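Local coordinates for oxetanocin-like protein (Pyrococcus furiosus, PDB 1XX7), which probably removes the phosphate from 2'-deoxyribonucleoside 5'-monophosphates as a metal-dependent nucleotidase of the HD-domain family, at residues Asp76-Ile82 against Ala98-Leu103; Gly26-Val32 against Asn150-Phe154; Lys133-Ile137 against Trp155-Leu161. All blocks are in the same frame, centred on the assembly; numbering follows the deposited sequence.

Contact 1: residues Asp76-Ile82 against Ala98-Leu103; sequences DLGEAII and AEAKAL. With NI (nickel (II) ion), chain G.
Apolar packing between Asp76-Ile82 and Ala98-Leu103 gathers round Ala102, whose methyl points at the short helix 79-82. CB of Ile81 lies 3.9 Å from CB of Ala102, with its CG2 and CD1 close behind. Ile82 sends CD1 to the methyl of Ala98, while its CG1 rests on the backbone carbonyl of that residue. At the other end CD2 of Leu103 reaches CB of Leu77 and the backbone N of Gly78. Gly78 and Glu99 have their CA atoms 4.6 Å apart; a side chain on Gly78 would run into the carbonyl O of Glu99.

A water bridges the two segments. It accepts from Gly78 N at 2.9 Å and donates to Glu99 OE1 at 2.5 Å, which helps to fix the turn of that carboxylate.

Acidic groups crowd beside it. Glu99, with CG anti to the carbonyl carbon (chi1 -69°) and the chain extended beyond it, brings OE2 to 2.9 Å from OE2 of Glu79, their carboxylate planes 73° apart. The two oxygens are close without a hydrogen bond between them, and Asp84 adds another acidic group next to Glu79.

The metal bond belongs to Asp76, the aspartate of the HD pair: its OD2 binds nickel at 2.1 Å, and His41, His75 and Asp132 supply the remaining protein ligands. A type I turn from Asp76 to Glu79 leads from this site into helix 79-82.

Leu77 and Ile81 touch helix 10-18, and Glu99 and Leu103 touch Phe114 of helix 111-119; Tyr92 of the second subunit packs on Ile81 and Ile82.

Contact 2: residues Gly26-Val32 against Asn150-Phe154; sequences GWLIKGV and NLSEF
Lys30 lies alongside Asn150 and Leu151, its side chain running opposite to theirs, and each segment donates a side-chain bond to the other's backbone. The lysine bends at CG (chi2 -76°), and beyond that point an extended chain carries NZ to Asn150 O, 2.7 Å away and nearly along the C=O axis. Asn150 returns the bond: its ND2 donates to Lys30 O at 2.7 Å with an N-H...O angle of 157°, in the carbonyl plane and on a lone pair. The acceptor lies almost in the plane of the asparagine amide, so the bond helps to fix the rotation of the amide. NZ also forms a salt bridge with Glu153 OE2, an atom whose position is less sure. The aliphatic part of Lys30 is not idle, since its CG packs at 3.7 Å on CD2 of Leu151.

Nearer the start of the segment, Trp27 turns its six-membered ring obliquely to Phe154, with centroids 4.7 Å apart and planes at 42°. CZ3 of Trp27 stands over the centre of one face of the phenyl ring, and CD of Glu153 lies over the opposite face, toward the rim. Leu151 crosses the indole at about a right angle, its CD1 4.0 Å from CZ3 of Trp27. The indole is anchored by its NE1, which donates to Glu36.

Helix 25-30 closes in a Schellman motif at Gly31, whose positive phi lets the chain turn off just beyond Lys30. The contact thus joins this helix end to the loop between helices 123-145 and 157-161; Tyr143 of helix 123-145 meets Trp27 edge-to-face and also packs on Val32 and Leu151.

Contact 3: residues Lys133-Ile137 against Trp155-Leu161; sequences KLDMI and WNALEDL
With chi1 -61° Ile137 sets CG2 anti to its own backbone N and over a face of Trp155, while CD1, at the end of the extended branch, reaches toward Leu158. The motif is a near-antiparallel helix pair of the all-helical HD fold: the axes of segments 133-137 and 157-161 approach to 10.1 Å at 157°, and the second helix is only weakly bonded. CG2 makes a CH-pi contact, 3.9 Å from the centroid of the six-membered indole ring and 26° off its normal. CD1 packs against CG of Leu158 and the methyl of Ala157, which CE of Met136 also touches. An alanine in place of Ile137 would lose both CG2 and CD1, and is likely to open a gap between the indole face and Leu158.

Farther along, Leu134 CD2 meets CD1 of Leu161. Lys133 runs past the same leucine in the opposite direction before a bend at its end turns NZ toward Asp160, for a long, weak salt bridge. Helix 171-179 backs the pair through Val177 and Ile174, and Trp155 NE1 bonds to Glu144. The closest approach of Lys133 to Leu161 is aliphatic: CD of the lysine lies 3.5 Å from CD2 of the leucine.

After helix 10-18 the chain enters helix 25-30, which opens contact 2. Contact 1 starts at Asp76, the aspartate of the HD pair, and closes a short loop between helices 79-82 and 95-106, nested inside the long loop that contact 2 will close. Helix 123-145 next opens contact 3. The chain returns through 150-154, closing contact 2 and tying helix 25-30 to the loop after helix 123-145, then goes straight on into 155-161, where contact 3 ties helix 123-145 to helix 157-161; these two therefore cross. They also touch, CH2 of Trp27 lying 3.2 Å from Met136 O. Contacts 1 and 3 follow in series on opposite sides of the chain's centre, about 22 Å apart between centres.

Contact 1: residues Asp76-Ile82 against Ala98-Leu103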
loop_
_atom_site.group_PDB
_atom_site.type_symbol
_atom_site.label_atom_id
_atom_site.label_comp_id
_atom_site.label_asym_id
_atom_site.label_seq_id
_atom_site.Cartn_x
_atom_site.Cartn_y
_atom_site.Cartn_z
ATOM N N ASP A 76 -5.284 9.522 -22.515
ATOM C CA ASP A 76 -6.053 8.805 -21.497
ATOM C C ASP A 76 -6.652 9.763 -20.466
ATOM O O ASP A 76 -7.160 9.317 -19.442
ATOM C CB ASP A 76 -5.178 7.772 -20.800
ATOM C CG ASP A 76 -5.014 6.502 -21.613
ATOM O OD1 ASP A 76 -5.707 6.340 -22.618
ATOM O OD2 ASP A 76 -4.190 5.641 -21.248
ATOM N N LEU A 77 -6.663 11.064 -20.773
ATOM C CA LEU A 77 -7.170 12.058 -19.847
ATOM C C LEU A 77 -8.693 11.948 -19.590
ATOM O O LEU A 77 -9.171 12.306 -18.504
ATOM C CB LEU A 77 -6.831 13.437 -20.373
ATOM C CG LEU A 77 -7.014 14.645 -19.468
ATOM C CD1 LEU A 77 -6.483 14.425 -18.001
ATOM C CD2 LEU A 77 -6.308 15.817 -20.156
ATOM N N GLY A 78 -9.434 11.437 -20.581
ATOM C CA GLY A 78 -10.843 11.111 -20.409
ATOM C C GLY A 78 -11.122 10.063 -19.322
ATOM O O GLY A 78 -12.251 9.975 -18.807
ATOM N N GLU A 79 -10.087 9.296 -18.966
ATOM C CA GLU A 79 -10.173 8.326 -17.883
ATOM C C GLU A 79 -10.236 8.977 -16.500
ATOM O O GLU A 79 -10.661 8.340 -15.551
ATOM C CB GLU A 79 -9.027 7.298 -17.977
ATOM C CG GLU A 79 -9.063 6.580 -19.308
ATOM C CD GLU A 79 -8.132 5.390 -19.444
ATOM O OE1 GLU A 79 -7.155 5.225 -18.667
ATOM O OE2 GLU A 79 -8.376 4.628 -20.388
ATOM N N ALA A 80 -9.842 10.253 -16.401
ATOM C CA ALA A 80 -10.059 11.039 -15.205
ATOM C C ALA A 80 -11.521 11.055 -14.811
ATOM O O ALA A 80 -11.841 11.084 -13.639
ATOM C CB ALA A 80 -9.535 12.488 -15.383
ATOM N N ILE A 81 -12.389 11.009 -15.802
ATOM C CA ILE A 81 -13.856 10.967 -15.634
ATOM C C ILE A 81 -14.447 9.540 -15.692
ATOM O O ILE A 81 -15.261 9.153 -14.862
ATOM C CB ILE A 81 -14.475 11.903 -16.729
ATOM C CG1 ILE A 81 -13.732 13.253 -16.662
ATOM C CG2 ILE A 81 -15.964 12.051 -16.571
ATOM C CD1 ILE A 81 -14.427 14.404 -17.228
ATOM N N ILE A 82 -13.986 8.758 -16.658
ATOM C CA ILE A 82 -14.558 7.440 -16.992
ATOM C C ILE A 82 -13.902 6.285 -16.211
ATOM O O ILE A 82 -14.502 5.214 -16.084
ATOM C CB ILE A 82 -14.403 7.173 -18.517
ATOM C CG1 ILE A 82 -15.201 8.196 -19.354
ATOM C CG2 ILE A 82 -14.760 5.710 -18.905
ATOM C CD1 ILE A 82 -16.667 8.370 -18.936
ATOM N N ALA A 98 -17.172 6.828 -24.678
ATOM C CA ALA A 98 -17.445 7.534 -23.416
ATOM C C ALA A 98 -16.286 8.490 -23.054
ATOM O O ALA A 98 -16.523 9.611 -22.574
ATOM C CB ALA A 98 -17.727 6.538 -22.295
ATOM N N GLU A 99 -15.051 8.081 -23.333
ATOM C CA GLU A 99 -13.868 8.983 -23.132
ATOM C C GLU A 99 -13.926 10.199 -24.055
ATOM O O GLU A 99 -13.617 11.316 -23.625
ATOM C CB GLU A 99 -12.529 8.261 -23.354
ATOM C CG GLU A 99 -12.146 7.216 -22.307
ATOM C CD GLU A 99 -10.703 6.647 -22.514
ATOM O OE1 GLU A 99 -9.785 7.387 -22.936
ATOM O OE2 GLU A 99 -10.485 5.452 -22.216
ATOM N N ALA A 100 -14.319 9.983 -25.321
ATOM C CA ALA A 100 -14.385 11.074 -26.294
ATOM C C ALA A 100 -15.421 12.086 -25.858
ATOM O O ALA A 100 -15.166 13.292 -25.924
ATOM C CB ALA A 100 -14.687 10.552 -27.713
ATOM N N LYS A 101 -16.571 11.598 -25.373
ATOM C CA LYS A 101 -17.608 12.467 -24.861
ATOM C C LYS A 101 -17.142 13.253 -23.631
ATOM O O LYS A 101 -17.421 14.451 -23.513
ATOM C CB LYS A 101 -18.876 11.692 -24.515
ATOM C CG LYS A 101 -19.730 11.302 -25.671
ATOM N N ALA A 102 -16.482 12.579 -22.699
ATOM C CA ALA A 102 -15.977 13.242 -21.485
ATOM C C ALA A 102 -14.965 14.328 -21.855
ATOM O O ALA A 102 -15.058 15.466 -21.359
ATOM C CB ALA A 102 -15.333 12.209 -20.524
ATOM N N LEU A 103 -14.001 13.974 -22.723
ATOM C CA LEU A 103 -13.034 14.948 -23.220
ATOM C C LEU A 103 -13.703 16.160 -23.902
ATOM O O LEU A 103 -13.324 17.296 -23.654
ATOM C CB LEU A 103 -12.034 14.305 -24.187
ATOM C CG LEU A 103 -10.756 13.692 -23.610
ATOM C CD1 LEU A 103 -9.866 13.233 -24.775
ATOM C CD2 LEU A 103 -9.991 14.668 -22.683
HETATM NI NI NI G . -2.859 4.651 -22.605
HETATM O O HOH W 1 -9.070 9.776 -22.934
#

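Contact 2: residues Gly26-Val32 against Asn150-Phe154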
loop_
_atom_site.group_PDB
_atom_site.type_symbol
_atom_site.label_atom_id
_atom_site.label_comp_id
_atom_site.label_asym_id
_atom_site.label_seq_id
_atom_site.Cartn_x
_atom_site.Cartn_y
_atom_site.Cartn_z
ATOM N N GLY A 26 -6.403 -3.250 -15.396
ATOM C CA GLY A 26 -5.877 -4.526 -15.882
ATOM C C GLY A 26 -4.918 -5.167 -14.870
ATOM O O GLY A 26 -5.117 -6.306 -14.455
ATOM N N TRP A 27 -3.911 -4.415 -14.423
ATOM C CA TRP A 27 -2.958 -4.942 -13.418
ATOM C C TRP A 27 -3.704 -5.326 -12.120
ATOM O O TRP A 27 -3.495 -6.392 -11.559
ATOM C CB TRP A 27 -1.826 -3.938 -13.109
ATOM C CG TRP A 27 -1.191 -3.283 -14.333
ATOM C CD1 TRP A 27 -1.088 -1.950 -14.572
ATOM C CD2 TRP A 27 -0.588 -3.944 -15.480
ATOM N NE1 TRP A 27 -0.484 -1.732 -15.778
ATOM C CE2 TRP A 27 -0.139 -2.929 -16.350
ATOM C CE3 TRP A 27 -0.383 -5.295 -15.844
ATOM C CZ2 TRP A 27 0.497 -3.204 -17.583
ATOM C CZ3 TRP A 27 0.266 -5.579 -17.090
ATOM C CH2 TRP A 27 0.673 -4.534 -17.944
ATOM N N LEU A 28 -4.580 -4.440 -11.680
ATOM C CA LEU A 28 -5.141 -4.506 -10.367
ATOM C C LEU A 28 -6.014 -5.741 -10.215
ATOM O O LEU A 28 -5.931 -6.477 -9.214
ATOM C CB LEU A 28 -5.904 -3.207 -10.111
ATOM C CG LEU A 28 -6.675 -2.919 -8.839
ATOM C CD1 LEU A 28 -6.987 -1.428 -8.688
ATOM C CD2 LEU A 28 -7.970 -3.742 -8.845
ATOM N N ILE A 29 -6.801 -5.982 -11.245
ATOM C CA ILE A 29 -7.656 -7.133 -11.320
ATOM C C ILE A 29 -6.876 -8.468 -11.446
ATOM O O ILE A 29 -7.345 -9.484 -10.975
ATOM C CB ILE A 29 -8.681 -6.957 -12.467
ATOM C CG1 ILE A 29 -9.620 -5.784 -12.113
ATOM C CG2 ILE A 29 -9.506 -8.229 -12.634
ATOM C CD1 ILE A 29 -10.474 -5.312 -13.191
ATOM N N LYS A 30 -5.721 -8.439 -12.107
ATOM C CA LYS A 30 -4.803 -9.523 -12.114
ATOM C C LYS A 30 -4.157 -9.850 -10.750
ATOM O O LYS A 30 -3.581 -10.897 -10.610
ATOM C CB LYS A 30 -3.687 -9.277 -13.121
ATOM C CG LYS A 30 -4.117 -9.386 -14.546
ATOM C CD LYS A 30 -4.285 -10.831 -14.919
ATOM C CE LYS A 30 -4.809 -11.009 -16.302
ATOM N NZ LYS A 30 -4.546 -12.462 -16.669
ATOM N N GLY A 31 -4.213 -8.953 -9.777
ATOM C CA GLY A 31 -3.572 -9.194 -8.492
ATOM C C GLY A 31 -2.228 -8.530 -8.330
ATOM O O GLY A 31 -1.530 -8.762 -7.345
ATOM N N VAL A 32 -1.823 -7.728 -9.304
ATOM C CA VAL A 32 -0.606 -6.947 -9.140
ATOM C C VAL A 32 -0.868 -5.990 -7.971
ATOM O O VAL A 32 -1.843 -5.247 -7.994
ATOM C CB VAL A 32 -0.234 -6.161 -10.380
ATOM C CG1 VAL A 32 0.979 -5.181 -10.057
ATOM C CG2 VAL A 32 0.075 -7.091 -11.521
ATOM N N ASN A 150 0.752 -14.294 -14.301
ATOM C CA ASN A 150 -0.550 -14.346 -14.950
ATOM C C ASN A 150 -0.811 -13.205 -15.958
ATOM O O ASN A 150 -1.946 -12.843 -16.217
ATOM C CB ASN A 150 -1.642 -14.378 -13.870
ATOM C CG ASN A 150 -1.631 -13.123 -12.910
ATOM O OD1 ASN A 150 -0.676 -12.326 -12.838
ATOM N ND2 ASN A 150 -2.713 -12.975 -12.181
ATOM N N LEU A 151 0.253 -12.665 -16.532
ATOM C CA LEU A 151 0.194 -11.509 -17.417
ATOM C C LEU A 151 0.635 -11.814 -18.877
ATOM O O LEU A 151 0.889 -10.892 -19.630
ATOM C CB LEU A 151 1.143 -10.411 -16.883
ATOM C CG LEU A 151 0.983 -9.976 -15.428
ATOM C CD1 LEU A 151 1.857 -8.743 -15.205
ATOM C CD2 LEU A 151 -0.491 -9.649 -15.086
ATOM N N SER A 152 0.726 -13.085 -19.274
ATOM C CA SER A 152 1.201 -13.450 -20.631
ATOM C C SER A 152 0.337 -12.885 -21.770
ATOM O O SER A 152 0.840 -12.554 -22.830
ATOM C CB SER A 152 1.264 -14.978 -20.777
ATOM O OG SER A 152 -0.059 -15.514 -20.777
ATOM N N GLU A 153 -0.960 -12.799 -21.540
ATOM C CA GLU A 153 -1.871 -12.239 -22.508
ATOM C C GLU A 153 -1.488 -10.813 -22.957
ATOM O O GLU A 153 -1.837 -10.411 -24.087
ATOM C CB GLU A 153 -3.293 -12.193 -21.927
ATOM C CG GLU A 153 -3.385 -11.249 -20.742
ATOM C CD GLU A 153 -4.743 -11.183 -20.118
ATOM O OE1 GLU A 153 -5.627 -10.464 -20.660
ATOM O OE2 GLU A 153 -4.916 -11.823 -19.067
ATOM N N PHE A 154 -0.815 -10.042 -22.081
ATOM C CA PHE A 154 -0.563 -8.625 -22.365
ATOM C C PHE A 154 0.437 -8.480 -23.501
ATOM O O PHE A 154 0.466 -7.473 -24.194
ATOM C CB PHE A 154 -0.104 -7.873 -21.103
ATOM C CG PHE A 154 -1.215 -7.606 -20.142
ATOM C CD1 PHE A 154 -2.133 -6.618 -20.387
ATOM C CD2 PHE A 154 -1.380 -8.386 -19.012
ATOM C CE1 PHE A 154 -3.193 -6.404 -19.492
ATOM C CE2 PHE A 154 -2.413 -8.155 -18.127
ATOM C CZ PHE A 154 -3.306 -7.183 -18.355
#

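Contact 3: residues Lys133-Ile137 against Trp155-Leu161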
loop_
_atom_site.group_PDB
_atom_site.type_symbol
_atom_site.label_atom_id
_atom_site.label_comp_id
_atom_site.label_asym_id
_atom_site.label_seq_id
_atom_site.Cartn_x
_atom_site.Cartn_y
_atom_site.Cartn_z
ATOM N N LYS A 133 1.011 0.823 -26.311
ATOM C CA LYS A 133 1.149 -0.618 -26.270
ATOM C C LYS A 133 2.495 -1.054 -25.788
ATOM O O LYS A 133 2.599 -2.034 -25.061
ATOM C CB LYS A 133 0.828 -1.195 -27.651
ATOM C CG LYS A 133 -0.689 -1.100 -27.947
ATOM C CD LYS A 133 -1.009 -1.243 -29.415
ATOM C CE LYS A 133 -2.526 -1.202 -29.660
ATOM N NZ LYS A 133 -3.259 -1.994 -28.598
ATOM N N LEU A 134 3.542 -0.335 -26.180
ATOM C CA LEU A 134 4.897 -0.631 -25.682
ATOM C C LEU A 134 5.061 -0.391 -24.183
ATOM O O LEU A 134 5.699 -1.170 -23.518
ATOM C CB LEU A 134 5.942 0.153 -26.451
ATOM C CG LEU A 134 6.083 -0.275 -27.922
ATOM C CD1 LEU A 134 7.226 0.493 -28.541
ATOM C CD2 LEU A 134 6.288 -1.763 -28.081
ATOM N N ASP A 135 4.502 0.702 -23.668
ATOM C CA ASP A 135 4.516 0.939 -22.245
ATOM C C ASP A 135 3.866 -0.261 -21.487
ATOM O O ASP A 135 4.433 -0.762 -20.530
ATOM C CB ASP A 135 3.762 2.208 -21.895
ATOM C CG ASP A 135 3.578 2.363 -20.409
ATOM O OD1 ASP A 135 4.587 2.574 -19.682
ATOM O OD2 ASP A 135 2.428 2.238 -19.970
ATOM N N MET A 136 2.703 -0.699 -21.961
ATOM C CA MET A 136 1.947 -1.833 -21.389
ATOM C C MET A 136 2.688 -3.157 -21.380
ATOM O O MET A 136 2.684 -3.845 -20.394
ATOM C CB MET A 136 0.611 -2.020 -22.103
ATOM C CG MET A 136 -0.327 -2.911 -21.318
ATOM S SD MET A 136 -1.981 -3.152 -22.055
ATOM C CE MET A 136 -1.426 -4.344 -23.327
ATOM N N ILE A 137 3.333 -3.490 -22.488
ATOM C CA ILE A 137 3.972 -4.755 -22.649
ATOM C C ILE A 137 5.216 -4.783 -21.816
ATOM O O ILE A 137 5.541 -5.813 -21.200
ATOM C CB ILE A 137 4.376 -5.039 -24.143
ATOM C CG1 ILE A 137 3.155 -5.060 -25.056
ATOM C CG2 ILE A 137 5.084 -6.402 -24.261
ATOM C CD1 ILE A 137 3.554 -5.010 -26.513
ATOM N N TRP A 155 1.222 -9.524 -23.705
ATOM C CA TRP A 155 2.155 -9.602 -24.813
ATOM C C TRP A 155 1.484 -9.768 -26.179
ATOM O O TRP A 155 2.125 -9.584 -27.218
ATOM C CB TRP A 155 3.075 -10.774 -24.562
ATOM C CG TRP A 155 3.889 -10.588 -23.316
ATOM C CD1 TRP A 155 3.501 -10.811 -22.009
ATOM C CD2 TRP A 155 5.244 -10.142 -23.260
ATOM N NE1 TRP A 155 4.537 -10.533 -21.159
ATOM C CE2 TRP A 155 5.620 -10.120 -21.903
ATOM C CE3 TRP A 155 6.176 -9.742 -24.231
ATOM C CZ2 TRP A 155 6.884 -9.712 -21.497
ATOM C CZ3 TRP A 155 7.413 -9.346 -23.830
ATOM C CH2 TRP A 155 7.764 -9.328 -22.477
ATOM N N ASN A 156 0.198 -10.125 -26.182
ATOM C CA ASN A 156 -0.539 -10.284 -27.425
ATOM C C ASN A 156 -0.675 -8.942 -28.152
ATOM O O ASN A 156 -0.979 -8.912 -29.351
ATOM C CB ASN A 156 -1.932 -10.922 -27.180
ATOM C CG ASN A 156 -1.847 -12.374 -26.688
ATOM O OD1 ASN A 156 -0.847 -13.066 -26.914
ATOM N ND2 ASN A 156 -2.911 -12.841 -26.019
ATOM N N ALA A 157 -0.447 -7.835 -27.439
ATOM C CA ALA A 157 -0.494 -6.513 -28.069
ATOM C C ALA A 157 0.655 -6.304 -29.075
ATOM O O ALA A 157 0.528 -5.466 -29.948
ATOM C CB ALA A 157 -0.531 -5.366 -27.010
ATOM N N LEU A 158 1.750 -7.057 -28.961
ATOM C CA LEU A 158 2.779 -7.049 -30.010
ATOM C C LEU A 158 2.153 -7.306 -31.394
ATOM O O LEU A 158 2.495 -6.619 -32.369
ATOM C CB LEU A 158 3.860 -8.088 -29.758
ATOM C CG LEU A 158 5.034 -7.733 -28.869
ATOM C CD1 LEU A 158 5.892 -8.980 -28.571
ATOM C CD2 LEU A 158 5.884 -6.649 -29.500
ATOM N N GLU A 159 1.223 -8.266 -31.467
ATOM C CA GLU A 159 0.561 -8.613 -32.732
ATOM C C GLU A 159 -0.190 -7.425 -33.334
ATOM O O GLU A 159 -0.302 -7.317 -34.545
ATOM C CB GLU A 159 -0.438 -9.763 -32.536
ATOM C CG GLU A 159 0.133 -11.064 -31.940
ATOM C CD GLU A 159 -0.960 -12.013 -31.380
ATOM O OE1 GLU A 159 -2.136 -11.572 -31.224
ATOM O OE2 GLU A 159 -0.629 -13.201 -31.085
ATOM N N ASP A 160 -0.725 -6.551 -32.483
ATOM C CA ASP A 160 -1.506 -5.386 -32.940
ATOM C C ASP A 160 -0.636 -4.277 -33.608
ATOM O O ASP A 160 -1.161 -3.398 -34.290
ATOM C CB ASP A 160 -2.272 -4.726 -31.776
ATOM C CG ASP A 160 -3.061 -5.709 -30.910
ATOM O OD1 ASP A 160 -3.138 -6.934 -31.226
ATOM O OD2 ASP A 160 -3.606 -5.211 -29.881
ATOM N N LEU A 161 0.683 -4.323 -33.395
ATOM C CA LEU A 161 1.605 -3.285 -33.891
ATOM C C LEU A 161 1.915 -3.387 -35.365
ATOM O O LEU A 161 2.025 -2.357 -36.044
ATOM C CB LEU A 161 2.915 -3.329 -33.108
ATOM C CG LEU A 161 2.725 -3.124 -31.613
ATOM C CD1 LEU A 161 4.059 -2.992 -30.972
ATOM C CD2 LEU A 161 1.859 -1.919 -31.386
#